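Local coordinates for protein sifA (Salmonella typhimurium, PDB 3CXB), which is a secreted effector that binds the host protein PLEKHM2 (SKIP) and is required for endosomal tubulation and formation of Salmonella-induced filaments, at residues E67-L72 against L98-Q103; W31-D36 against N107-I112. All coordinates share one frame; numbering follows the deposited sequence.

Interaction 1: E67-L72 against L98-Q103; sequences EIFFEL and LRIMDQ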
loop_
_atom_site.group_PDB
_atom_site.type_symbol
_atom_site.label_atom_id
_atom_site.label_comp_id
_atom_site.label_asym_id
_atom_site.label_seq_id
_atom_site.Cartn_x
_atom_site.Cartn_y
_atom_site.Cartn_z
ATOM N N GLU A 67 2.612 6.852 -3.262
ATOM C CA GLU A 67 1.602 7.643 -2.567
ATOM C C GLU A 67 1.706 9.100 -2.948
ATOM O O GLU A 67 0.717 9.733 -3.337
ATOM C CB GLU A 67 1.745 7.562 -1.042
ATOM C CG GLU A 67 1.407 6.241 -0.390
ATOM C CD GLU A 67 1.705 6.256 1.091
ATOM O OE1 GLU A 67 1.407 5.243 1.768
ATOM O OE2 GLU A 67 2.245 7.282 1.576
ATOM N N ILE A 68 2.915 9.631 -2.830
ATOM C CA ILE A 68 3.142 11.041 -3.086
ATOM C C ILE A 68 2.664 11.435 -4.448
ATOM O O ILE A 68 2.167 12.552 -4.661
ATOM C CB ILE A 68 4.621 11.410 -2.940
ATOM C CG1 ILE A 68 5.102 11.041 -1.528
ATOM C CG2 ILE A 68 4.795 12.905 -3.150
ATOM C CD1 ILE A 68 6.622 11.182 -1.316
ATOM N N PHE A 69 2.806 10.500 -5.375
ATOM C CA PHE A 69 2.382 10.745 -6.735
ATOM C C PHE A 69 0.884 11.083 -6.729
ATOM O O PHE A 69 0.467 12.111 -7.261
ATOM C CB PHE A 69 2.638 9.505 -7.589
ATOM C CG PHE A 69 2.236 9.676 -9.015
ATOM C CD1 PHE A 69 3.021 10.429 -9.886
ATOM C CD2 PHE A 69 1.066 9.086 -9.492
ATOM C CE1 PHE A 69 2.662 10.593 -11.214
ATOM C CE2 PHE A 69 0.695 9.245 -10.822
ATOM C CZ PHE A 69 1.505 10.007 -11.690
ATOM N N PHE A 70 0.083 10.226 -6.097
ATOM C CA PHE A 70 -1.360 10.444 -6.054
ATOM C C PHE A 70 -1.805 11.577 -5.141
ATOM O O PHE A 70 -2.873 12.148 -5.321
ATOM C CB PHE A 70 -2.064 9.128 -5.725
ATOM C CG PHE A 70 -1.995 8.140 -6.855
ATOM C CD1 PHE A 70 -2.820 8.274 -7.964
ATOM C CD2 PHE A 70 -1.047 7.132 -6.861
ATOM C CE1 PHE A 70 -2.670 7.441 -9.070
ATOM C CE2 PHE A 70 -0.896 6.289 -7.981
ATOM C CZ PHE A 70 -1.713 6.439 -9.073
ATOM N N GLU A 71 -0.988 11.921 -4.160
ATOM C CA GLU A 71 -1.370 13.038 -3.315
ATOM C C GLU A 71 -1.289 14.250 -4.246
ATOM O O GLU A 71 -2.081 15.182 -4.162
ATOM C CB GLU A 71 -0.407 13.174 -2.125
ATOM C CG GLU A 71 -0.776 12.293 -0.911
ATOM C CD GLU A 71 0.295 12.256 0.186
ATOM O OE1 GLU A 71 0.820 13.339 0.547
ATOM O OE2 GLU A 71 0.596 11.147 0.699
ATOM N N LEU A 72 -0.328 14.225 -5.158
ATOM C CA LEU A 72 -0.189 15.325 -6.088
ATOM C C LEU A 72 -1.386 15.326 -7.034
ATOM O O LEU A 72 -2.046 16.346 -7.213
ATOM C CB LEU A 72 1.115 15.191 -6.885
ATOM C CG LEU A 72 2.390 15.477 -6.085
ATOM C CD1 LEU A 72 3.596 14.909 -6.796
ATOM C CD2 LEU A 72 2.547 17.000 -5.883
ATOM N N LEU A 98 5.006 5.997 -13.603
ATOM C CA LEU A 98 4.036 7.013 -13.208
ATOM C C LEU A 98 4.689 8.260 -13.724
ATOM O O LEU A 98 5.907 8.367 -13.671
ATOM C CB LEU A 98 3.902 7.106 -11.679
ATOM C CG LEU A 98 3.746 5.791 -10.904
ATOM C CD1 LEU A 98 3.598 6.084 -9.438
ATOM C CD2 LEU A 98 2.546 5.033 -11.378
ATOM N N ARG A 99 3.900 9.200 -14.220
ATOM C CA ARG A 99 4.487 10.410 -14.752
ATOM C C ARG A 99 3.543 11.591 -14.834
ATOM O O ARG A 99 2.331 11.436 -14.816
ATOM C CB ARG A 99 5.046 10.117 -16.133
ATOM C CG ARG A 99 4.071 9.374 -17.002
ATOM C CD ARG A 99 4.641 9.137 -18.387
ATOM N NE ARG A 99 3.658 8.482 -19.249
ATOM C CZ ARG A 99 3.761 8.380 -20.569
ATOM N NH1 ARG A 99 2.803 7.764 -21.248
ATOM N NH2 ARG A 99 4.811 8.893 -21.206
ATOM N N ILE A 100 4.124 12.777 -14.930
ATOM C CA ILE A 100 3.368 14.004 -15.041
ATOM C C ILE A 100 3.790 14.602 -16.371
ATOM O O ILE A 100 4.959 14.961 -16.528
ATOM C CB ILE A 100 3.751 15.001 -13.923
ATOM C CG1 ILE A 100 3.545 14.362 -12.544
ATOM C CG2 ILE A 100 2.914 16.275 -14.045
ATOM C CD1 ILE A 100 3.930 15.267 -11.385
ATOM N N MET A 101 2.854 14.715 -17.316
ATOM C CA MET A 101 3.140 15.268 -18.647
ATOM C C MET A 101 2.918 16.768 -18.713
ATOM O O MET A 101 2.587 17.395 -17.717
ATOM C CB MET A 101 2.251 14.607 -19.699
ATOM C CG MET A 101 2.392 13.110 -19.788
ATOM S SD MET A 101 4.032 12.636 -20.289
ATOM C CE MET A 101 4.784 12.419 -18.674
ATOM N N ASP A 102 3.094 17.342 -19.897
ATOM C CA ASP A 102 2.888 18.775 -20.075
ATOM C C ASP A 102 1.553 18.952 -20.790
ATOM O O ASP A 102 0.951 17.973 -21.225
ATOM C CB ASP A 102 4.013 19.385 -20.919
ATOM C CG ASP A 102 4.155 20.891 -20.711
ATOM O OD1 ASP A 102 3.151 21.625 -20.846
ATOM O OD2 ASP A 102 5.281 21.347 -20.412
ATOM N N GLN A 103 1.093 20.194 -20.910
ATOM C CA GLN A 103 -0.175 20.482 -21.578
ATOM C C GLN A 103 -0.310 19.759 -22.915
ATOM O O GLN A 103 -1.117 18.838 -23.057
ATOM C CB GLN A 103 -0.327 21.989 -21.800
ATOM C CG GLN A 103 -0.550 22.792 -20.526
ATOM C CD GLN A 103 -1.862 22.450 -19.842
ATOM O OE1 GLN A 103 -2.095 21.303 -19.458
ATOM N NE2 GLN A 103 -2.725 23.447 -19.686
#
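Phe-69 lays its phenyl ring against the side chain of Leu-98 and the main chain of Arg-99, and this one aromatic group carries most of the contact. The CB of Leu-98 stands over the middle of the ring, 3.7 Å from the centroid of Phe-69 and only 8° off the ring normal, which makes a CH-pi contact of nearly perpendicular approach. Further along the same side chain, Leu-98 CD1 reaches the root of the ring, 3.9 Å from Phe-69 CG, so that the leucine runs across the aromatic side chain at a slant. The ring reaches the strand because CG of Phe-69 lies anti to the backbone N (chi1 -180°), which sends it out from the helix toward residues 98-100. At its far end the ring meets main chain: Arg-99 O lies at the edge, near the ring plane, 3.5 Å from Phe-69 CZ. Ile-100 adds a looser apolar touch, with its CG1 4.1 Å from Phe-69 CE1. No hydrogen bond crosses between the segments. Within 67-72, Phe-70 turns its own ring so that CD2 of Phe-69 sits over its centre, an edge-to-face arrangement. The CB of Arg-99 points away from the helix, and its guanidinium forms a salt bridge with Glu-108 on the next strand. The local axes of helix 67-72 and strand 98-101 are 9.8 Å apart at closest approach and diverge by 32°, with their N-to-C directions running broadly the same way. Leu-98 also touches Val-86 and Ile-112, on the two strands bordering its own. The arrangement is that of a helix packed on one face of an antiparallel sheet, as in alpha+beta folds, with an aromatic side chain between the two layers.

Interaction 2: W31-D36 against N107-I112; sequences WEKIKD and NELLRI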
loop_
_atom_site.group_PDB
_atom_site.type_symbol
_atom_site.label_atom_id
_atom_site.label_comp_id
_atom_site.label_asym_id
_atom_site.label_seq_id
_atom_site.Cartn_x
_atom_site.Cartn_y
_atom_site.Cartn_z
ATOM N N TRP A 31 8.611 23.478 -10.629
ATOM C CA TRP A 31 7.532 24.142 -9.931
ATOM C C TRP A 31 6.883 25.214 -10.780
ATOM O O TRP A 31 5.665 25.390 -10.742
ATOM C CB TRP A 31 8.031 24.747 -8.627
ATOM C CG TRP A 31 6.926 25.348 -7.825
ATOM C CD1 TRP A 31 6.763 26.667 -7.517
ATOM C CD2 TRP A 31 5.798 24.662 -7.276
ATOM N NE1 TRP A 31 5.602 26.848 -6.814
ATOM C CE2 TRP A 31 4.989 25.632 -6.648
ATOM C CE3 TRP A 31 5.387 23.320 -7.256
ATOM C CZ2 TRP A 31 3.793 25.305 -6.008
ATOM C CZ3 TRP A 31 4.198 22.997 -6.623
ATOM C CH2 TRP A 31 3.416 23.988 -6.007
ATOM N N GLU A 32 7.695 25.931 -11.551
ATOM C CA GLU A 32 7.172 26.980 -12.405
ATOM C C GLU A 32 6.305 26.395 -13.502
ATOM O O GLU A 32 5.554 27.110 -14.149
ATOM C CB GLU A 32 8.307 27.778 -13.036
ATOM C CG GLU A 32 7.979 29.248 -13.204
ATOM C CD GLU A 32 7.509 29.872 -11.903
ATOM O OE1 GLU A 32 8.201 29.683 -10.874
ATOM O OE2 GLU A 32 6.454 30.547 -11.911
ATOM N N LYS A 33 6.395 25.091 -13.713
ATOM C CA LYS A 33 5.593 24.474 -14.753
ATOM C C LYS A 33 4.414 23.676 -14.210
ATOM O O LYS A 33 3.443 23.435 -14.928
ATOM C CB LYS A 33 6.475 23.565 -15.615
ATOM C CG LYS A 33 7.566 24.323 -16.371
ATOM C CD LYS A 33 8.345 23.439 -17.335
ATOM C CE LYS A 33 9.352 24.279 -18.118
ATOM N NZ LYS A 33 10.107 23.496 -19.138
ATOM N N ILE A 34 4.504 23.270 -12.946
ATOM C CA ILE A 34 3.464 22.459 -12.308
ATOM C C ILE A 34 2.624 23.328 -11.357
ATOM O O ILE A 34 1.480 23.007 -11.031
ATOM C CB ILE A 34 4.130 21.245 -11.543
ATOM C CG1 ILE A 34 3.157 20.072 -11.427
ATOM C CG2 ILE A 34 4.569 21.654 -10.159
ATOM C CD1 ILE A 34 2.796 19.454 -12.763
ATOM N N LYS A 35 3.218 24.446 -10.958
ATOM C CA LYS A 35 2.630 25.431 -10.064
ATOM C C LYS A 35 1.134 25.673 -10.195
ATOM O O LYS A 35 0.409 25.639 -9.203
ATOM C CB LYS A 35 3.354 26.751 -10.276
ATOM C CG LYS A 35 2.882 27.894 -9.427
ATOM C CD LYS A 35 3.591 29.175 -9.838
ATOM C CE LYS A 35 3.276 29.527 -11.279
ATOM N NZ LYS A 35 3.796 30.869 -11.625
ATOM N N ASP A 36 0.681 25.935 -11.414
ATOM C CA ASP A 36 -0.725 26.235 -11.649
ATOM C C ASP A 36 -1.604 25.010 -11.685
ATOM O O ASP A 36 -2.807 25.115 -11.888
ATOM C CB ASP A 36 -0.892 27.024 -12.950
ATOM C CG ASP A 36 -0.083 28.313 -12.961
ATOM O OD1 ASP A 36 -0.260 29.154 -12.049
ATOM O OD2 ASP A 36 0.733 28.478 -13.894
ATOM N N ASN A 107 6.527 15.925 -24.024
ATOM C CA ASN A 107 7.528 15.290 -23.166
ATOM C C ASN A 107 7.057 14.983 -21.732
ATOM O O ASN A 107 5.864 15.058 -21.413
ATOM C CB ASN A 107 8.814 16.140 -23.120
ATOM C CG ASN A 107 9.495 16.266 -24.485
ATOM O OD1 ASN A 107 9.906 15.271 -25.090
ATOM N ND2 ASN A 107 9.623 17.496 -24.966
ATOM N N GLU A 108 8.012 14.639 -20.873
ATOM C CA GLU A 108 7.718 14.288 -19.491
ATOM C C GLU A 108 8.304 15.245 -18.465
ATOM O O GLU A 108 9.504 15.511 -18.460
ATOM C CB GLU A 108 8.232 12.885 -19.200
ATOM C CG GLU A 108 7.687 11.821 -20.132
ATOM C CD GLU A 108 8.279 10.461 -19.851
ATOM O OE1 GLU A 108 7.744 9.464 -20.374
ATOM O OE2 GLU A 108 9.284 10.387 -19.112
ATOM N N LEU A 109 7.442 15.744 -17.584
ATOM C CA LEU A 109 7.832 16.667 -16.524
ATOM C C LEU A 109 8.453 15.925 -15.329
ATOM O O LEU A 109 9.423 16.395 -14.710
ATOM C CB LEU A 109 6.608 17.461 -16.066
ATOM C CG LEU A 109 6.027 18.468 -17.069
ATOM C CD1 LEU A 109 4.840 19.144 -16.444
ATOM C CD2 LEU A 109 7.081 19.514 -17.474
ATOM N N LEU A 110 7.890 14.763 -15.022
ATOM C CA LEU A 110 8.357 13.932 -13.922
ATOM C C LEU A 110 8.098 12.494 -14.312
ATOM O O LEU A 110 6.996 12.134 -14.703
ATOM C CB LEU A 110 7.592 14.281 -12.641
ATOM C CG LEU A 110 7.933 13.559 -11.334
ATOM C CD1 LEU A 110 9.304 14.009 -10.857
ATOM C CD2 LEU A 110 6.884 13.861 -10.282
ATOM N N ARG A 111 9.122 11.667 -14.208
ATOM C CA ARG A 111 8.995 10.271 -14.586
ATOM C C ARG A 111 9.410 9.372 -13.431
ATOM O O ARG A 111 10.470 9.555 -12.853
ATOM C CB ARG A 111 9.896 10.007 -15.788
ATOM C CG ARG A 111 9.832 8.599 -16.353
ATOM C CD ARG A 111 10.884 8.419 -17.450
ATOM N NE ARG A 111 10.959 7.031 -17.897
ATOM C CZ ARG A 111 9.996 6.416 -18.575
ATOM N NH1 ARG A 111 10.138 5.145 -18.935
ATOM N NH2 ARG A 111 8.902 7.084 -18.913
ATOM N N ILE A 112 8.577 8.397 -13.096
ATOM C CA ILE A 112 8.883 7.463 -12.019
ATOM C C ILE A 112 8.744 6.071 -12.584
ATOM O O ILE A 112 7.669 5.700 -13.066
ATOM C CB ILE A 112 7.887 7.569 -10.849
ATOM C CG1 ILE A 112 8.091 8.876 -10.076
ATOM C CG2 ILE A 112 8.065 6.388 -9.921
ATOM C CD1 ILE A 112 6.986 9.150 -9.032
#
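Leu-109 reaches across to the end of helix 25-34 with both methyl groups, one for each of two neighbouring residues. Its CD1 meets the terminal methyl of Ile-34, the two atoms Ile-34 CD1 and Leu-109 CD1 lying 4.2 Å apart, while CD2 rests 4.1 Å from CD of Lys-33. The leucine holds CG anti to its own carbonyl carbon (chi1 -68°), with CD1 continuing the extended line and CD2 branching off toward the lysine. Lys-33 is fully extended beyond CG, and its aliphatic chain passes the leucine at a slant; the touch is made by the CD methylene, two bonds before the ammonium nitrogen, on the exposed margin of the contact. Ile-34, by contrast, is buried and also packs on Ile-100 of the adjoining strand. Leu-109 occupies a classic beta bulge in strand 108-114: it and Leu-110 both face Ile-100, and the chain turns a corner at Leu-109, whose CB points toward the helix. Leu-110, the other residue of the bulge, packs against Met-53 and Leu-54 of helix 42-54. Charged side chains pair locally on each segment. Lys-35 NZ is 2.7 Å from Glu-32 OE2, which it approaches nearly along the carboxylate C-O axis. On the strand, Arg-111 NH2 lies 3.0 Å from Glu-108 OE1 in a salt bridge, and that same oxygen is also paired with Arg-99, placing two guanidinium groups about one carboxylate. Met-124 touches both Lys-33 and Leu-109.

From the N terminus, the chain first contributes 31-36 at the end of helix 25-34, then passes through helix 42-54 to 67-72 on helix 62-75. After strand 84-87 it reaches 98-103, where interaction 1 closes the inner loop with 25 residues between its segments. A short turn leads into 107-112, and interaction 2 closes the outer loop of 70 intervening residues, so interaction 1 is nested within it. The centres of the two interactions lie about 8 Å apart. Strands 96-101 and 108-114 are antiparallel neighbours, joined by backbone bonds such as that between Leu-98 and Ile-112; through them, two helices are tied to one five-stranded sheet.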